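Local coordinates for protein S.cerevisiae chromosome XVI reading frame ORF YPL253c (Saccharomyces cerevisiae, PDB 2O0A) that recruits the minus-end-directed kinesin Kar3 to microtubules and the spindle pole body as its partner subunit, binding microtubules through a motor-like domain that lacks a nucleotide site, at residues A[81-84]-A[85-88]; A[275-278]-A[279-282]; A[64-67]-A[68-71]. All blocks are in the same frame, centred on the assembly; numbering follows the deposited sequence.

Contact 1. Residues A[81-84]-A[85-88]; sequences SVYH and DMCL
His84 and Leu88, one helical turn apart, meet through the outer end of the imidazole and a leucine methyl. At its base, His84 CB lies beside the Asp85 backbone. CG, anti to the backbone N (chi1 168°) and beside the carbonyl carbon, sends the ring outward with its NE2-CE1 end beside Leu88. CD2 comes 3.4 Å from Asp85 OD1, which sits at the ring edge near its plane; that carboxylate oxygen is hydrogen-bonded to Tyr122. Farther out, NE2 approaches Leu88 CD1 at 3.3 Å and CE1 lies 3.7 Å from the same Leu88 CD1, while Leu88 CG lies over one face toward the rim. Cut back to alanine, this position is likely to open a gap beside Leu88 CD1 and to take from Phe114 and Tyr122 the ring they meet edge-to-face.

A second pair uses the same spacing: Cys87 SG lies 4.0 Å from the Tyr83 ring centroid, 25° off the normal, a sulfur-aromatic contact over the face. Beneath both pairs runs the alpha-helical bonding pattern, including Leu88 N to His84 O at 3.1 Å.

Helix 72-89 packs among several parts of the motor-like domain: Val82 and Met86 touch helix 4-23, His84 faces helix 105-116, and Tyr83 packs on Phe265 of strand 265-270.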
loop_
_atom_site.group_PDB
_atom_site.type_symbol
_atom_site.label_atom_id
_atom_site.label_comp_id
_atom_site.label_asym_id
_atom_site.label_seq_id
_atom_site.Cartn_x
_atom_site.Cartn_y
_atom_site.Cartn_z
ATOM N N SER A 81 -1.948 -10.685 -3.017
ATOM C CA SER A 81 -0.861 -11.618 -3.343
ATOM C C SER A 81 -0.613 -11.825 -4.842
ATOM O O SER A 81 0.524 -12.039 -5.248
ATOM C CB SER A 81 -1.071 -12.972 -2.658
ATOM O OG SER A 81 -2.182 -13.627 -3.214
ATOM N N VAL A 82 -1.648 -11.765 -5.675
ATOM C CA VAL A 82 -1.427 -11.914 -7.120
ATOM C C VAL A 82 -0.536 -10.790 -7.693
ATOM O O VAL A 82 0.419 -11.045 -8.446
ATOM C CB VAL A 82 -2.766 -12.018 -7.890
ATOM C CG1 VAL A 82 -2.511 -12.079 -9.380
ATOM C CG2 VAL A 82 -3.568 -13.238 -7.415
ATOM N N TYR A 83 -0.836 -9.549 -7.316
ATOM C CA TYR A 83 -0.001 -8.408 -7.676
ATOM C C TYR A 83 1.428 -8.561 -7.131
ATOM O O TYR A 83 2.414 -8.375 -7.854
ATOM C CB TYR A 83 -0.655 -7.151 -7.115
ATOM C CG TYR A 83 0.218 -5.926 -7.039
ATOM C CD1 TYR A 83 0.504 -5.184 -8.180
ATOM C CD2 TYR A 83 0.766 -5.498 -5.817
ATOM C CE1 TYR A 83 1.288 -4.045 -8.126
ATOM C CE2 TYR A 83 1.552 -4.349 -5.740
ATOM C CZ TYR A 83 1.811 -3.620 -6.897
ATOM O OH TYR A 83 2.559 -2.482 -6.875
ATOM N N HIS A 84 1.530 -8.872 -5.839
ATOM C CA HIS A 84 2.819 -9.036 -5.194
ATOM C C HIS A 84 3.660 -10.101 -5.885
ATOM O O HIS A 84 4.817 -9.854 -6.211
ATOM C CB HIS A 84 2.593 -9.392 -3.722
ATOM C CG HIS A 84 3.825 -9.858 -3.016
ATOM N ND1 HIS A 84 4.746 -8.997 -2.470
ATOM C CD2 HIS A 84 4.289 -11.109 -2.780
ATOM C CE1 HIS A 84 5.728 -9.695 -1.919
ATOM N NE2 HIS A 84 5.467 -10.979 -2.088
ATOM N N ASP A 85 3.056 -11.255 -6.130
ATOM C CA ASP A 85 3.765 -12.373 -6.751
ATOM C C ASP A 85 4.222 -12.000 -8.151
ATOM O O ASP A 85 5.351 -12.303 -8.535
ATOM C CB ASP A 85 2.892 -13.626 -6.800
ATOM C CG ASP A 85 2.690 -14.272 -5.437
ATOM O OD1 ASP A 85 3.399 -13.913 -4.468
ATOM O OD2 ASP A 85 1.825 -15.167 -5.353
ATOM N N MET A 86 3.368 -11.294 -8.890
ATOM C CA MET A 86 3.712 -10.868 -10.241
ATOM C C MET A 86 4.923 -9.948 -10.228
ATOM O O MET A 86 5.876 -10.154 -10.987
ATOM C CB MET A 86 2.523 -10.172 -10.897
ATOM C CG MET A 86 2.869 -9.588 -12.261
ATOM S SD MET A 86 1.694 -8.332 -12.839
ATOM C CE MET A 86 2.075 -6.981 -11.749
ATOM N N CYS A 87 4.907 -8.939 -9.360
ATOM C CA CYS A 87 6.026 -7.985 -9.309
ATOM C C CYS A 87 7.330 -8.687 -8.957
ATOM O O CYS A 87 8.359 -8.433 -9.591
ATOM C CB CYS A 87 5.752 -6.860 -8.317
ATOM S SG CYS A 87 4.423 -5.762 -8.843
ATOM N N LEU A 88 7.291 -9.605 -7.988
ATOM C CA LEU A 88 8.497 -10.381 -7.659
ATOM C C LEU A 88 8.946 -11.253 -8.831
ATOM O O LEU A 88 10.142 -11.262 -9.178
ATOM C CB LEU A 88 8.312 -11.228 -6.399
ATOM C CG LEU A 88 8.308 -10.494 -5.061
ATOM C CD1 LEU A 88 8.156 -11.535 -3.970
ATOM C CD2 LEU A 88 9.571 -9.662 -4.847
#

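Contact 2. Residues A[275-278]-A[279-282]; sequences NVNK and LLTI
Leu280 N and Ile282 N each donate a 2.9 Å hydrogen bond one turn back, to Val276 O and Lys278 O respectively. Thr281 N reaches Asn277 O at 3.0 Å. The Thr281 hydroxyl, OG1, lies 3.2 Å from the same Asn277 O, set there by a chi1 of -63° that folds it back over the preceding turn. Leu279 N to Asn275 O is weak at 3.3 Å, as the chain enters the helix.

These bonds make up the first turns of helix 276-289, the last helix of the motor-homology fold, which follows strand 265-270 of the central sheet.

Branched side chains lie against the carbonyl oxygen one turn back. Leu280 CG rests 3.3 Å from Val276 O, and Ile282 CG1 lies equally close to Lys278 O. Between side chains, Val276 CG2 touches Leu280 CD1 more loosely, at 4.3 Å. The buried side of the helix is apolar: Val276 and Leu279 press on Leu270, Leu280 on Phe61 and Tyr59, and Ile282 on Ile234 and Phe237 of helix 231-243. Asn277, Lys278 and Thr281 line the exposed side.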
loop_
_atom_site.group_PDB
_atom_site.type_symbol
_atom_site.label_atom_id
_atom_site.label_comp_id
_atom_site.label_asym_id
_atom_site.label_seq_id
_atom_site.Cartn_x
_atom_site.Cartn_y
_atom_site.Cartn_z
ATOM N N ASN A 275 -14.449 11.888 6.527
ATOM C CA ASN A 275 -13.418 12.011 5.499
ATOM C C ASN A 275 -13.653 11.237 4.204
ATOM O O ASN A 275 -12.879 11.370 3.257
ATOM C CB ASN A 275 -12.046 11.657 6.088
ATOM C CG ASN A 275 -11.638 12.598 7.209
ATOM O OD1 ASN A 275 -11.085 12.171 8.221
ATOM N ND2 ASN A 275 -11.922 13.884 7.034
ATOM N N VAL A 276 -14.734 10.466 4.137
ATOM C CA VAL A 276 -14.930 9.571 3.004
ATOM C C VAL A 276 -15.048 10.293 1.650
ATOM O O VAL A 276 -14.488 9.834 0.667
ATOM C CB VAL A 276 -16.084 8.565 3.248
ATOM C CG1 VAL A 276 -17.461 9.242 3.142
ATOM C CG2 VAL A 276 -15.976 7.367 2.293
ATOM N N ASN A 277 -15.730 11.437 1.603
ATOM C CA ASN A 277 -15.943 12.108 0.329
ATOM C C ASN A 277 -14.653 12.621 -0.340
ATOM O O ASN A 277 -14.500 12.525 -1.562
ATOM C CB ASN A 277 -17.031 13.188 0.461
ATOM C CG ASN A 277 -18.390 12.607 0.887
ATOM O OD1 ASN A 277 -18.632 11.405 0.778
ATOM N ND2 ASN A 277 -19.280 13.470 1.363
ATOM N N LYS A 278 -13.726 13.135 0.472
ATOM C CA LYS A 278 -12.414 13.577 0.005
ATOM C C LYS A 278 -11.604 12.404 -0.536
ATOM O O LYS A 278 -10.989 12.505 -1.605
ATOM C CB LYS A 278 -11.656 14.256 1.142
ATOM C CG LYS A 278 -12.142 15.676 1.426
ATOM C CD LYS A 278 -11.200 16.694 0.850
ATOM C CE LYS A 278 -11.180 17.984 1.680
ATOM N NZ LYS A 278 -12.517 18.650 1.756
ATOM N N LEU A 279 -11.621 11.290 0.198
ATOM C CA LEU A 279 -10.919 10.082 -0.241
ATOM C C LEU A 279 -11.517 9.514 -1.534
ATOM O O LEU A 279 -10.784 9.051 -2.413
ATOM C CB LEU A 279 -10.824 9.030 0.885
ATOM C CG LEU A 279 -9.605 9.136 1.835
ATOM C CD1 LEU A 279 -9.492 10.479 2.558
ATOM C CD2 LEU A 279 -9.526 7.978 2.845
ATOM N N LEU A 280 -12.840 9.583 -1.687
ATOM C CA LEU A 280 -13.446 9.193 -2.965
ATOM C C LEU A 280 -12.966 10.102 -4.095
ATOM O O LEU A 280 -12.594 9.631 -5.155
ATOM C CB LEU A 280 -14.978 9.181 -2.872
ATOM C CG LEU A 280 -15.579 8.117 -1.951
ATOM C CD1 LEU A 280 -17.051 8.416 -1.735
ATOM C CD2 LEU A 280 -15.378 6.709 -2.534
ATOM N N THR A 281 -12.939 11.415 -3.862
ATOM C CA THR A 281 -12.417 12.331 -4.877
ATOM C C THR A 281 -10.977 11.999 -5.293
ATOM O O THR A 281 -10.641 11.981 -6.475
ATOM C CB THR A 281 -12.544 13.793 -4.410
ATOM O OG1 THR A 281 -13.932 14.096 -4.259
ATOM C CG2 THR A 281 -11.907 14.758 -5.428
ATOM N N ILE A 282 -10.138 11.707 -4.311
ATOM C CA ILE A 282 -8.742 11.368 -4.573
ATOM C C ILE A 282 -8.641 10.083 -5.377
ATOM O O ILE A 282 -7.831 9.994 -6.300
ATOM C CB ILE A 282 -7.937 11.318 -3.266
ATOM C CG1 ILE A 282 -7.903 12.730 -2.669
ATOM C CG2 ILE A 282 -6.510 10.798 -3.516
ATOM C CD1 ILE A 282 -7.309 12.838 -1.301
#

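Contact 3. Residues A[64-67]-A[68-71]; sequences VIPH and LKVS
Pro66 O, at the end of a strand, meets two backbone N-H groups of the segment that follows, and the chain comes round to it through Leu68, Lys69 and Val70. Leu68 continues the bend begun at His67, both residues having helix-like backbone angles, and its CB stays against the His67 backbone. Its CG stands between the backbone N and the carbonyl carbon (chi1 58°), and the isobutyl group extends to Gln35.

Lys69 supplies the first donor. Its N lies 3.0 Å from Pro66 O but well above the carbonyl plane, closing a type I beta turn over Pro66-Lys69 with a bond bent to 142° at the hydrogen. The aliphatic part of its side chain runs alongside the proline, pointing the same way, and brings CE to 3.8 Å from Pro66 CG.

Val70 supplies the second donor, with N 2.8 Å from Pro66 O and in the carbonyl plane, which adds an alpha-turn bond from i+4 to i. One oxygen is therefore gripped from two directions, which holds the turn closed at both residues. Val70 CB also packs against Ile65 CG2 at 3.8 Å. On its carbonyl side, Val70 O lies over one face of the His67 ring, offset toward the rim, and receives a CA-H...O contact from His67 CA at 3.5 Å; its hydrogen bond comes from Tyr31 OH.

Ser71 is the N-cap of helix 72-89, its OG accepting from Lys74 N. The turn thus joins strand 63-66 to that helix. Ile65 is hydrogen-bonded to Ala30 and Val32 in the parallel neighbour, strand 27-32, and its side chain rests on Phe75 and Glu79, while Val70 touches Gln78 of the same helix.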
loop_
_atom_site.group_PDB
_atom_site.type_symbol
_atom_site.label_atom_id
_atom_site.label_comp_id
_atom_site.label_asym_id
_atom_site.label_seq_id
_atom_site.Cartn_x
_atom_site.Cartn_y
_atom_site.Cartn_z
ATOM N N VAL A 64 -13.718 -3.302 -4.529
ATOM C CA VAL A 64 -14.164 -2.794 -3.227
ATOM C C VAL A 64 -14.227 -3.986 -2.286
ATOM O O VAL A 64 -14.934 -4.972 -2.523
ATOM C CB VAL A 64 -15.532 -2.067 -3.335
ATOM C CG1 VAL A 64 -16.073 -1.727 -1.944
ATOM C CG2 VAL A 64 -15.356 -0.820 -4.175
ATOM N N ILE A 65 -13.436 -3.910 -1.227
ATOM C CA ILE A 65 -13.199 -5.036 -0.349
ATOM C C ILE A 65 -13.811 -4.776 1.018
ATOM O O ILE A 65 -13.426 -3.826 1.684
ATOM C CB ILE A 65 -11.658 -5.262 -0.189
ATOM C CG1 ILE A 65 -11.013 -5.557 -1.545
ATOM C CG2 ILE A 65 -11.373 -6.375 0.793
ATOM C CD1 ILE A 65 -9.491 -5.345 -1.557
ATOM N N PRO A 66 -14.747 -5.634 1.456
ATOM C CA PRO A 66 -15.374 -5.416 2.760
ATOM C C PRO A 66 -14.546 -5.961 3.926
ATOM O O PRO A 66 -14.326 -7.171 4.025
ATOM C CB PRO A 66 -16.705 -6.170 2.630
ATOM C CG PRO A 66 -16.412 -7.268 1.654
ATOM C CD PRO A 66 -15.279 -6.826 0.770
ATOM N N HIS A 67 -14.115 -5.066 4.807
ATOM C CA HIS A 67 -13.325 -5.436 5.976
ATOM C C HIS A 67 -14.041 -6.393 6.954
ATOM O O HIS A 67 -13.395 -7.191 7.616
ATOM C CB HIS A 67 -12.846 -4.179 6.711
ATOM C CG HIS A 67 -11.804 -4.443 7.755
ATOM N ND1 HIS A 67 -10.457 -4.246 7.528
ATOM C CD2 HIS A 67 -11.911 -4.858 9.040
ATOM C CE1 HIS A 67 -9.782 -4.552 8.619
ATOM N NE2 HIS A 67 -10.639 -4.928 9.551
ATOM N N LEU A 68 -15.370 -6.337 7.040
ATOM C CA LEU A 68 -16.065 -7.284 7.916
ATOM C C LEU A 68 -15.978 -8.708 7.382
ATOM O O LEU A 68 -16.169 -9.663 8.131
ATOM C CB LEU A 68 -17.526 -6.884 8.148
ATOM C CG LEU A 68 -18.436 -6.742 6.928
ATOM C CD1 LEU A 68 -18.936 -8.099 6.438
ATOM C CD2 LEU A 68 -19.612 -5.818 7.265
ATOM N N LYS A 69 -15.674 -8.841 6.088
ATOM C CA LYS A 69 -15.503 -10.147 5.457
ATOM C C LYS A 69 -14.025 -10.525 5.287
ATOM O O LYS A 69 -13.673 -11.701 5.343
ATOM C CB LYS A 69 -16.222 -10.181 4.102
ATOM C CG LYS A 69 -15.898 -11.398 3.263
ATOM C CD LYS A 69 -17.054 -11.880 2.415
ATOM C CE LYS A 69 -17.434 -10.914 1.334
ATOM N NZ LYS A 69 -17.950 -11.669 0.164
ATOM N N VAL A 70 -13.175 -9.516 5.063
ATOM C CA VAL A 70 -11.761 -9.746 4.745
ATOM C C VAL A 70 -10.878 -9.060 5.794
ATOM O O VAL A 70 -10.761 -7.834 5.818
ATOM C CB VAL A 70 -11.425 -9.246 3.306
ATOM C CG1 VAL A 70 -9.962 -9.490 2.979
ATOM C CG2 VAL A 70 -12.330 -9.904 2.263
ATOM N N SER A 71 -10.287 -9.862 6.689
ATOM C CA SER A 71 -9.343 -9.373 7.703
ATOM C C SER A 71 -8.078 -8.909 7.011
ATOM O O SER A 71 -7.865 -9.254 5.851
ATOM C CB SER A 71 -8.953 -10.500 8.644
ATOM O OG SER A 71 -8.244 -11.508 7.932
#

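From the N terminus the chain first meets contact 3, where residues 64-71 close the turn between strand 63-66 and helix 72-89. Contact 1 follows on that same helix, so the two belong to one strand-to-helix unit, with centres about 20 Å apart. Contact 2 comes far later, at the start of helix 276-289, after strand 265-270. All three are local and lie in series; none nests within or crosses another. Contacts 1 and 2 sit on opposite sides of the chain's centre, with centres about 27 Å apart. What joins them is the central sheet: strand 265-270 touches both helices and pairs with strand 27-32, the neighbour of strand 63-66.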